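Local coordinates for protein putative acyl-CoA dehydrogenase (Burkholderia xenovorans, PDB 5JSC) that binds flavin-adenine dinucleotide as a four-chain flavoprotein of the acyl-CoA dehydrogenase family, at residues L93-L98 against F107-Q112; I119-T124 against F251-R256; A266-G271 against R376-Y381. One frame throughout, in Å; residues are numbered along the deposited sequence.

Contact 1: residues L93-L98 against F107-Q112. With EDO (1,2-ethanediol), chain O.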
loop_
_atom_site.group_PDB
_atom_site.type_symbol
_atom_site.label_atom_id
_atom_site.label_comp_id
_atom_site.label_asym_id
_atom_site.label_seq_id
_atom_site.Cartn_x
_atom_site.Cartn_y
_atom_site.Cartn_z
ATOM N N LEU C 93 -7.454 22.680 17.031
ATOM C CA LEU C 93 -6.900 22.210 18.298
ATOM C C LEU C 93 -7.999 21.724 19.236
ATOM O O LEU C 93 -7.802 20.760 19.992
ATOM C CB LEU C 93 -6.079 23.323 18.962
ATOM C CG LEU C 93 -4.715 23.608 18.326
ATOM C CD1 LEU C 93 -4.135 24.924 18.870
ATOM C CD2 LEU C 93 -3.761 22.462 18.586
ATOM N N LEU C 94 -9.159 22.390 19.224
ATOM C CA LEU C 94 -10.270 21.948 20.065
ATOM C C LEU C 94 -10.769 20.572 19.639
ATOM O O LEU C 94 -10.907 19.668 20.471
ATOM C CB LEU C 94 -11.405 22.972 20.030
ATOM C CG LEU C 94 -11.071 24.323 20.677
ATOM C CD1 LEU C 94 -12.199 25.305 20.425
ATOM C CD2 LEU C 94 -10.822 24.163 22.182
ATOM N N ARG C 95 -11.046 20.389 18.342
ATOM C CA ARG C 95 -11.513 19.078 17.890
ATOM C C ARG C 95 -10.446 18.009 18.084
ATOM O O ARG C 95 -10.753 16.881 18.501
ATOM C CB ARG C 95 -11.938 19.135 16.422
ATOM C CG ARG C 95 -13.279 19.797 16.192
ATOM C CD ARG C 95 -13.868 19.349 14.846
ATOM N NE ARG C 95 -14.365 17.968 14.888
ATOM C CZ ARG C 95 -15.049 17.391 13.903
ATOM N NH1 ARG C 95 -15.315 18.067 12.787
ATOM N NH2 ARG C 95 -15.481 16.139 14.037
ATOM N N GLU C 96 -9.187 18.331 17.776
ATOM C CA GLU C 96 -8.118 17.353 17.974
ATOM C C GLU C 96 -8.063 16.885 19.424
ATOM O O GLU C 96 -8.028 15.677 19.700
ATOM C CB GLU C 96 -6.770 17.937 17.551
ATOM C CG GLU C 96 -5.660 16.930 17.712
ATOM C CD GLU C 96 -4.276 17.511 17.560
ATOM O OE1 GLU C 96 -4.102 18.524 16.856
ATOM O OE2 GLU C 96 -3.335 16.933 18.145
ATOM N N THR C 97 -8.072 17.828 20.371
ATOM C CA THR C 97 -7.969 17.453 21.778
ATOM C C THR C 97 -9.221 16.731 22.251
ATOM O O THR C 97 -9.131 15.716 22.951
ATOM C CB THR C 97 -7.716 18.694 22.630
ATOM O OG1 THR C 97 -6.584 19.389 22.103
ATOM C CG2 THR C 97 -7.443 18.316 24.093
ATOM N N LEU C 98 -10.398 17.228 21.877
ATOM C CA LEU C 98 -11.628 16.554 22.284
ATOM C C LEU C 98 -11.681 15.134 21.737
ATOM O O LEU C 98 -11.949 14.184 22.481
ATOM C CB LEU C 98 -12.845 17.353 21.827
ATOM C CG LEU C 98 -13.128 18.626 22.624
ATOM C CD1 LEU C 98 -14.125 19.493 21.861
ATOM C CD2 LEU C 98 -13.641 18.304 24.022
ATOM N N PHE C 107 -17.814 15.495 18.635
ATOM C CA PHE C 107 -19.018 15.651 17.823
ATOM C C PHE C 107 -19.834 16.858 18.271
ATOM O O PHE C 107 -20.304 17.649 17.443
ATOM C CB PHE C 107 -19.843 14.362 17.925
ATOM C CG PHE C 107 -21.076 14.335 17.073
ATOM C CD1 PHE C 107 -22.288 14.783 17.572
ATOM C CD2 PHE C 107 -21.035 13.805 15.791
ATOM C CE1 PHE C 107 -23.432 14.739 16.796
ATOM C CE2 PHE C 107 -22.185 13.751 15.007
ATOM C CZ PHE C 107 -23.380 14.220 15.522
ATOM N N ALA C 108 -20.002 17.021 19.583
ATOM C CA ALA C 108 -20.802 18.120 20.104
ATOM C C ALA C 108 -20.206 19.466 19.714
ATOM O O ALA C 108 -20.917 20.362 19.247
ATOM C CB ALA C 108 -20.919 17.997 21.621
ATOM N N LEU C 109 -18.895 19.636 19.906
ATOM C CA LEU C 109 -18.290 20.913 19.541
ATOM C C LEU C 109 -18.320 21.117 18.033
ATOM O O LEU C 109 -18.636 22.213 17.550
ATOM C CB LEU C 109 -16.860 20.996 20.067
ATOM C CG LEU C 109 -16.196 22.362 19.812
ATOM C CD1 LEU C 109 -15.451 22.902 21.047
ATOM C CD2 LEU C 109 -15.239 22.288 18.636
ATOM N N ALA C 110 -18.004 20.066 17.277
ATOM C CA ALA C 110 -17.954 20.163 15.822
ATOM C C ALA C 110 -19.266 20.682 15.255
ATOM O O ALA C 110 -19.274 21.543 14.364
ATOM C CB ALA C 110 -17.629 18.795 15.225
ATOM N N MET C 111 -20.390 20.150 15.736
ATOM C CA MET C 111 -21.665 20.514 15.135
ATOM C C MET C 111 -22.112 21.917 15.507
ATOM O O MET C 111 -22.870 22.526 14.747
ATOM C CB MET C 111 -22.747 19.507 15.517
ATOM C CG MET C 111 -22.547 18.154 14.854
ATOM S SD MET C 111 -22.262 18.261 13.072
ATOM C CE MET C 111 -23.658 19.272 12.546
ATOM N N GLN C 112 -21.654 22.453 16.639
ATOM C CA GLN C 112 -21.916 23.859 16.912
ATOM C C GLN C 112 -21.206 24.754 15.907
ATOM O O GLN C 112 -21.688 25.849 15.614
ATOM C CB GLN C 112 -21.492 24.208 18.337
ATOM C CG GLN C 112 -22.296 23.484 19.409
ATOM C CD GLN C 112 -23.780 23.769 19.303
ATOM O OE1 GLN C 112 -24.538 22.955 18.773
ATOM N NE2 GLN C 112 -24.208 24.933 19.807
HETATM C C1 EDO O . -0.711 19.526 16.776
HETATM O O1 EDO O . -1.372 18.324 16.388
HETATM C C2 EDO O . -1.175 19.946 18.162
HETATM O O2 EDO O . -1.257 18.802 19.014
#
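The guanidinium of R95 lies flat against the methyl of A110: CB of A110 stands above the centre of one face, 3.2 Å from R95 CZ, a tight fit that a residue as small as alanine permits. The rim of the same group is polar, with R95 NE in a salt bridge to D106 and NH1 hydrogen-bonded to S264 of helix 250-286. With CG beside the backbone N (chi1 -76°), the R95 chain passes L109 at a slant, R95 CG being 4.0 Å from L109 CD2; a bend at chi3 then turns the guanidinium onto A110.

L109 fills the rest of the interface. Its CG is anti to the backbone N (chi1 -176°), which sends the two methyls out between L94, R95 and L98. One of them, CD1, lies 3.7 Å from L98 CD1 and 4.1 Å from L94 CD1, and both of those leucines cross L109 at about a right angle. L98 CD1 also rests 3.6 Å from L109 CB. The helix segments run nearly antiparallel at 159°, as the two arms of a helical hairpin in the N-terminal domain.

E96 points elsewhere and meets 1,2-ethanediol, probably left from crystallisation, whose O1 gives a 2.8 Å hydrogen bond to OE1; R274 and Y319 also bind this carboxylate. No hydrogen bond joins the two segments, where cohesion is apolar apart from the methyl on the guanidinium. The salt bridge to D106, however, ties the same two helices and probably stabilises the buried positive charge of R95, while the S264 hydroxyl satisfies NH1.

Contact 2: residues I119-T124 against F251-R256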
loop_
_atom_site.group_PDB
_atom_site.type_symbol
_atom_site.label_atom_id
_atom_site.label_comp_id
_atom_site.label_asym_id
_atom_site.label_seq_id
_atom_site.Cartn_x
_atom_site.Cartn_y
_atom_site.Cartn_z
ATOM N N ILE C 119 -24.468 30.561 8.939
ATOM C CA ILE C 119 -25.002 31.797 9.507
ATOM C C ILE C 119 -23.876 32.792 9.758
ATOM O O ILE C 119 -24.010 33.987 9.474
ATOM C CB ILE C 119 -25.804 31.499 10.791
ATOM C CG1 ILE C 119 -26.919 30.481 10.511
ATOM C CG2 ILE C 119 -26.394 32.779 11.393
ATOM C CD1 ILE C 119 -27.673 30.029 11.757
ATOM N N SER C 120 -22.743 32.324 10.295
ATOM C CA SER C 120 -21.576 33.197 10.417
ATOM C C SER C 120 -21.184 33.779 9.065
ATOM O O SER C 120 -20.838 34.963 8.966
ATOM C CB SER C 120 -20.389 32.435 11.015
ATOM O OG SER C 120 -20.571 32.169 12.394
ATOM N N LEU C 121 -21.238 32.960 8.012
ATOM C CA LEU C 121 -20.794 33.393 6.695
ATOM C C LEU C 121 -21.830 34.255 5.991
ATOM O O LEU C 121 -21.469 35.243 5.342
ATOM C CB LEU C 121 -20.464 32.179 5.825
ATOM C CG LEU C 121 -19.183 31.412 6.147
ATOM C CD1 LEU C 121 -19.078 30.169 5.261
ATOM C CD2 LEU C 121 -17.970 32.306 5.979
ATOM N N GLY C 122 -23.112 33.904 6.098
ATOM C CA GLY C 122 -24.107 34.523 5.238
ATOM C C GLY C 122 -25.322 35.134 5.908
ATOM O O GLY C 122 -26.227 35.607 5.214
ATOM N N GLY C 123 -25.375 35.147 7.237
ATOM C CA GLY C 123 -26.552 35.667 7.911
ATOM C C GLY C 123 -26.649 37.183 7.856
ATOM O O GLY C 123 -25.650 37.894 7.745
ATOM N N THR C 124 -27.887 37.677 7.926
ATOM C CA THR C 124 -28.143 39.093 8.173
ATOM C C THR C 124 -27.855 39.423 9.635
ATOM O O THR C 124 -27.558 38.551 10.452
ATOM C CB THR C 124 -29.592 39.448 7.864
ATOM O OG1 THR C 124 -30.453 38.721 8.755
ATOM C CG2 THR C 124 -29.944 39.100 6.423
ATOM N N PHE C 251 -25.742 26.928 -2.894
ATOM C CA PHE C 251 -24.714 25.913 -3.122
ATOM C C PHE C 251 -23.345 26.422 -2.696
ATOM O O PHE C 251 -22.609 25.732 -1.979
ATOM C CB PHE C 251 -24.706 25.493 -4.595
ATOM C CG PHE C 251 -23.721 24.405 -4.917
ATOM C CD1 PHE C 251 -24.085 23.075 -4.799
ATOM C CD2 PHE C 251 -22.441 24.711 -5.347
ATOM C CE1 PHE C 251 -23.180 22.066 -5.084
ATOM C CE2 PHE C 251 -21.534 23.706 -5.633
ATOM C CZ PHE C 251 -21.908 22.380 -5.505
ATOM N N LYS C 252 -22.989 27.636 -3.120
ATOM C CA LYS C 252 -21.699 28.196 -2.729
ATOM C C LYS C 252 -21.605 28.386 -1.223
ATOM O O LYS C 252 -20.528 28.205 -0.642
ATOM C CB LYS C 252 -21.457 29.523 -3.448
ATOM C CG LYS C 252 -21.069 29.336 -4.895
ATOM C CD LYS C 252 -20.846 30.665 -5.581
ATOM C CE LYS C 252 -20.579 30.480 -7.063
ATOM N NZ LYS C 252 -20.585 31.784 -7.775
ATOM N N LEU C 253 -22.717 28.736 -0.572
ATOM C CA LEU C 253 -22.699 28.868 0.881
ATOM C C LEU C 253 -22.409 27.527 1.551
ATOM O O LEU C 253 -21.598 27.450 2.486
ATOM C CB LEU C 253 -24.025 29.446 1.364
ATOM C CG LEU C 253 -24.076 29.819 2.843
ATOM C CD1 LEU C 253 -22.962 30.804 3.194
ATOM C CD2 LEU C 253 -25.439 30.402 3.191
ATOM N N ALA C 254 -23.046 26.453 1.079
ATOM C CA ALA C 254 -22.749 25.129 1.616
ATOM C C ALA C 254 -21.283 24.783 1.415
ATOM O O ALA C 254 -20.612 24.302 2.336
ATOM C CB ALA C 254 -23.630 24.072 0.943
ATOM N N MET C 255 -20.764 25.024 0.207
ATOM C CA MET C 255 -19.373 24.685 -0.074
ATOM C C MET C 255 -18.418 25.497 0.787
ATOM O O MET C 255 -17.409 24.969 1.271
ATOM C CB MET C 255 -19.063 24.904 -1.553
ATOM C CG MET C 255 -19.875 24.014 -2.484
ATOM S SD MET C 255 -19.562 22.265 -2.183
ATOM C CE MET C 255 -21.105 21.737 -1.458
ATOM N N ARG C 256 -18.704 26.791 0.969
ATOM C CA ARG C 256 -17.824 27.626 1.781
ATOM C C ARG C 256 -17.851 27.205 3.244
ATOM O O ARG C 256 -16.832 27.303 3.938
ATOM C CB ARG C 256 -18.219 29.095 1.652
ATOM C CG ARG C 256 -17.846 29.712 0.309
ATOM C CD ARG C 256 -18.438 31.111 0.168
ATOM N NE ARG C 256 -17.946 32.016 1.204
ATOM C CZ ARG C 256 -18.634 33.046 1.694
ATOM N NH1 ARG C 256 -19.860 33.303 1.252
ATOM N NH2 ARG C 256 -18.101 33.815 2.633
HETATM O O HOH W 1 -19.078 35.880 4.431
#
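L121 and G122, in the last turn of helix 103-122, meet L253 in the buried half of this contact. L253 CD1 lies 3.9 Å from L121 CB and 4.3 Å from the backbone N of G122; with no side chain on the glycine, the leucine methyl can come up to the main chain itself. The L253 side chain has CG anti to its backbone N (chi1 -172°), and chi2 (56°) turns CD1 toward L121. The helix ends here: G123 leaves helical geometry, though its N still bonds to I119 O.

The solvent side belongs to R256, which is exposed. Its chain and that of L121 cross obliquely, with L121 CD1 3.9 Å from R256 CB and L121 CD2 3.7 Å from R256 NH2. An arginine suits such a margin, because it can touch the leucine at both CB and NH2 while the guanidinium edge still binds a water. That water, in the guanidinium plane, accepts from R256 NH2 at 2.9 Å and donates to L121 O at 2.6 Å. It thereby ties a carbonyl at the C-terminal end of one helix to a positive charge on the other, probably a favourable pairing.

Deeper in, I119 turns from helix 250-286 toward strands 186-192 and 202-208 and helix 125-136, while L253 touches A204 and A254 touches F190. The end of an N-terminal-domain helix thus meets the start of the long C-terminal-domain helix 250-286, both against strands of the middle domain.

Contact 3: residues A266-G271 against R376-Y381. With FAD (flavin-adenine dinucleotide), chain M.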
loop_
_atom_site.group_PDB
_atom_site.type_symbol
_atom_site.label_atom_id
_atom_site.label_comp_id
_atom_site.label_asym_id
_atom_site.label_seq_id
_atom_site.Cartn_x
_atom_site.Cartn_y
_atom_site.Cartn_z
ATOM N N ALA C 266 -10.293 16.755 9.686
ATOM C CA ALA C 266 -8.923 16.260 9.693
ATOM C C ALA C 266 -8.332 16.319 11.091
ATOM O O ALA C 266 -7.650 15.382 11.522
ATOM C CB ALA C 266 -8.075 17.063 8.711
ATOM N N ALA C 267 -8.600 17.407 11.820
ATOM C CA ALA C 267 -8.077 17.536 13.177
ATOM C C ALA C 267 -8.680 16.489 14.111
ATOM O O ALA C 267 -7.971 15.914 14.948
ATOM C CB ALA C 267 -8.337 18.950 13.697
ATOM N N ALA C 268 -9.983 16.226 13.989
ATOM C CA ALA C 268 -10.587 15.178 14.814
ATOM C C ALA C 268 -9.970 13.821 14.502
ATOM O O ALA C 268 -9.657 13.050 15.419
ATOM C CB ALA C 268 -12.103 15.133 14.616
ATOM N N SER C 269 -9.779 13.519 13.215
ATOM C CA SER C 269 -9.123 12.274 12.817
ATOM C C SER C 269 -7.763 12.147 13.481
ATOM O O SER C 269 -7.401 11.086 14.011
ATOM C CB SER C 269 -8.949 12.235 11.296
ATOM O OG SER C 269 -10.185 12.308 10.616
ATOM N N LEU C 270 -6.998 13.233 13.450
ATOM C CA LEU C 270 -5.681 13.270 14.066
ATOM C C LEU C 270 -5.760 13.000 15.564
ATOM O O LEU C 270 -4.928 12.267 16.109
ATOM C CB LEU C 270 -5.055 14.638 13.784
ATOM C CG LEU C 270 -3.789 15.037 14.532
ATOM C CD1 LEU C 270 -2.655 14.079 14.193
ATOM C CD2 LEU C 270 -3.410 16.478 14.155
ATOM N N GLY C 271 -6.741 13.600 16.246
ATOM C CA GLY C 271 -6.905 13.340 17.673
ATOM C C GLY C 271 -7.203 11.882 17.976
ATOM O O GLY C 271 -6.625 11.292 18.894
ATOM N N ARG C 376 -14.422 5.280 11.290
ATOM C CA ARG C 376 -14.801 4.853 9.945
ATOM C C ARG C 376 -15.641 5.907 9.232
ATOM O O ARG C 376 -15.446 6.152 8.033
ATOM C CB ARG C 376 -15.541 3.512 10.002
ATOM C CG ARG C 376 -15.752 2.865 8.630
ATOM C CD ARG C 376 -14.427 2.706 7.904
ATOM N NE ARG C 376 -14.511 2.258 6.513
ATOM C CZ ARG C 376 -14.722 3.083 5.486
ATOM N NH1 ARG C 376 -14.951 4.376 5.715
ATOM N NH2 ARG C 376 -14.734 2.629 4.233
ATOM N N ALA C 377 -16.542 6.580 9.962
ATOM C CA ALA C 377 -17.405 7.571 9.325
ATOM C C ALA C 377 -16.656 8.820 8.881
ATOM O O ALA C 377 -17.144 9.523 7.991
ATOM C CB ALA C 377 -18.540 7.989 10.265
ATOM N N LEU C 378 -15.493 9.122 9.469
ATOM C CA LEU C 378 -14.823 10.373 9.119
ATOM C C LEU C 378 -14.231 10.332 7.719
ATOM O O LEU C 378 -13.884 11.385 7.178
ATOM C CB LEU C 378 -13.733 10.718 10.141
ATOM C CG LEU C 378 -14.243 11.379 11.436
ATOM C CD1 LEU C 378 -15.060 10.426 12.310
ATOM C CD2 LEU C 378 -13.109 11.993 12.242
ATOM N N ARG C 379 -14.118 9.143 7.120
ATOM C CA ARG C 379 -13.719 9.015 5.729
ATOM C C ARG C 379 -14.894 9.202 4.782
ATOM O O ARG C 379 -14.705 9.153 3.562
ATOM C CB ARG C 379 -13.062 7.642 5.516
ATOM C CG ARG C 379 -11.756 7.483 6.322
ATOM C CD ARG C 379 -11.344 6.026 6.442
ATOM N NE ARG C 379 -11.284 5.396 5.121
ATOM C CZ ARG C 379 -11.385 4.084 4.914
ATOM N NH1 ARG C 379 -11.542 3.266 5.948
ATOM N NH2 ARG C 379 -11.325 3.596 3.675
ATOM N N ILE C 380 -16.088 9.450 5.323
ATOM C CA ILE C 380 -17.319 9.532 4.546
ATOM C C ILE C 380 -17.983 10.896 4.691
ATOM O O ILE C 380 -18.324 11.542 3.690
ATOM C CB ILE C 380 -18.299 8.398 4.930
ATOM C CG1 ILE C 380 -17.677 7.039 4.581
ATOM C CG2 ILE C 380 -19.645 8.575 4.225
ATOM C CD1 ILE C 380 -18.316 5.860 5.282
ATOM N N TYR C 381 -18.137 11.376 5.930
ATOM C CA TYR C 381 -18.863 12.624 6.081
ATOM C C TYR C 381 -17.954 13.830 5.815
ATOM O O TYR C 381 -16.727 13.721 5.756
ATOM C CB TYR C 381 -19.558 12.692 7.452
ATOM C CG TYR C 381 -18.769 12.804 8.757
ATOM C CD1 TYR C 381 -17.819 13.802 8.959
ATOM C CD2 TYR C 381 -19.076 11.974 9.842
ATOM C CE1 TYR C 381 -17.155 13.928 10.179
ATOM C CE2 TYR C 381 -18.422 12.106 11.069
ATOM C CZ TYR C 381 -17.465 13.090 11.228
ATOM O OH TYR C 381 -16.816 13.255 12.436
HETATM P PA FAD M . -22.872 8.501 -2.143
HETATM O O1A FAD M . -23.010 9.914 -2.569
HETATM O O2A FAD M . -23.857 7.492 -2.739
HETATM O O5B FAD M . -21.381 8.044 -2.443
HETATM C C5B FAD M . -21.002 6.671 -2.225
HETATM C C4B FAD M . -19.511 6.614 -2.434
HETATM O O4B FAD M . -19.220 6.929 -3.807
HETATM C C3B FAD M . -18.705 7.651 -1.664
HETATM O O3B FAD M . -18.509 7.304 -0.290
HETATM C C2B FAD M . -17.408 7.704 -2.473
HETATM O O2B FAD M . -16.539 6.642 -2.077
HETATM C C1B FAD M . -17.909 7.450 -3.906
HETATM N N9A FAD M . -17.961 8.623 -4.770
HETATM C C8A FAD M . -18.675 9.776 -4.565
HETATM N N7A FAD M . -18.605 10.630 -5.556
HETATM C C5A FAD M . -17.783 9.999 -6.480
HETATM C C6A FAD M . -17.328 10.375 -7.757
HETATM N N6A FAD M . -17.629 11.540 -8.340
HETATM N N1A FAD M . -16.528 9.511 -8.421
HETATM C C2A FAD M . -16.202 8.353 -7.830
HETATM N N3A FAD M . -16.573 7.891 -6.631
HETATM C C4A FAD M . -17.372 8.765 -6.004
HETATM N N1 FAD M . -24.785 15.021 5.945
HETATM C C2 FAD M . -25.345 16.236 6.241
HETATM O O2 FAD M . -25.921 16.922 5.379
HETATM N N3 FAD M . -25.287 16.712 7.524
HETATM C C4 FAD M . -24.696 16.073 8.597
HETATM O O4 FAD M . -24.778 16.549 9.726
HETATM C C4X FAD M . -24.084 14.817 8.278
HETATM N N5 FAD M . -23.563 14.123 9.251
HETATM C C5X FAD M . -23.155 12.826 8.981
HETATM C C6 FAD M . -22.744 12.020 10.041
HETATM C C7 FAD M . -22.424 10.682 9.844
HETATM C C7M FAD M . -22.029 9.834 11.026
HETATM C C8 FAD M . -22.493 10.139 8.546
HETATM C C8M FAD M . -22.159 8.690 8.288
HETATM C C9 FAD M . -22.884 10.947 7.484
HETATM C C9A FAD M . -23.223 12.281 7.690
HETATM N N10 FAD M . -23.719 13.097 6.651
HETATM C C10 FAD M . -24.187 14.360 6.920
HETATM C "C1'" FAD M . -23.876 12.525 5.307
HETATM C "C2'" FAD M . -22.569 12.447 4.526
HETATM O "O2'" FAD M . -22.124 13.749 4.149
HETATM C "C3'" FAD M . -22.783 11.600 3.273
HETATM O "O3'" FAD M . -22.988 10.273 3.737
HETATM C "C4'" FAD M . -21.610 11.631 2.294
HETATM O "O4'" FAD M . -21.566 12.910 1.658
HETATM C "C5'" FAD M . -21.712 10.533 1.255
HETATM O "O5'" FAD M . -22.983 10.671 0.589
HETATM P P FAD M . -23.853 9.310 0.416
HETATM O O1P FAD M . -23.990 8.593 1.714
HETATM O O2P FAD M . -25.143 9.649 -0.268
HETATM O O3P FAD M . -22.975 8.404 -0.559
#
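L378 drives one branch of its side chain at the helix surface made by A268 and S269, where CD2 of L378 ends 3.4 Å from S269 OG and 4.1 Å from A268 CB. The serine hydroxyl meets carbon alone from L378, chiefly the CD2 methyl; its hydrogen bond is with V265 O, one turn back in its own helix, where a chi1 of -60° places OG. A small serine and a still smaller alanine suit this surface, since the leucine can approach until L378 CD2 is 3.8 Å from S269 N.

Y381 turns its ring beneath the same residue: L378 CA lies over the centre of one face, 4.2 Å above the plane. The tyrosine chi1 of 68° sets the ring between its own backbone N and carbonyl carbon. Against the flavin the ring is oblique, with Y381 CD2 3.6 Å from FAD C7, while Y381 CB packs 3.7 Å from FAD C9A.

Residues 376-381 join helix 367-376 to helix 385-405 in the C-terminal helical domain of the acyl-CoA dehydrogenase fold, and I380 and Y381 belong to the FAD pocket. The turn is tied by A377 O, which accepts from the backbone N of both I380 and Y381, and K339 binds L378 O and Y381 O.

On another side of the turn, the guanidinium of R379 lies over the face of that of R376, NH1 of R379 being 3.1 Å above the centre of the R376 group. R376 NE and R379 NH1 are both donors and do not bond each other. Both arginines reach the carboxylate of D351 of the second subunit, which probably offsets the charge of the close pair, and R379 also pairs with E344. Q355 of the second subunit binds R376 NH2 and R379 O.

Overall arrangement
Contacts 1 and 3 are buried and touch each other: R95 NH2 packs on both A268 and Y381, and E96 packs on A267 and L270, so helix 88-101 of the N-terminal domain meets the C-terminal domain there. Contact 2 lies farther out, partly open to solvent, and reaches neither of the others. It nevertheless continues their elements, sharing helix 103-122 with contact 1 and helix 250-286 with contact 3. None of the three has a direct hydrogen bond between its segments. Their polar groups differ with place: ion pairs inside the chain in contact 1, a bridging water in contact 2, and in contact 3 salt bridges to the second subunit on one side, with flavin packing on another.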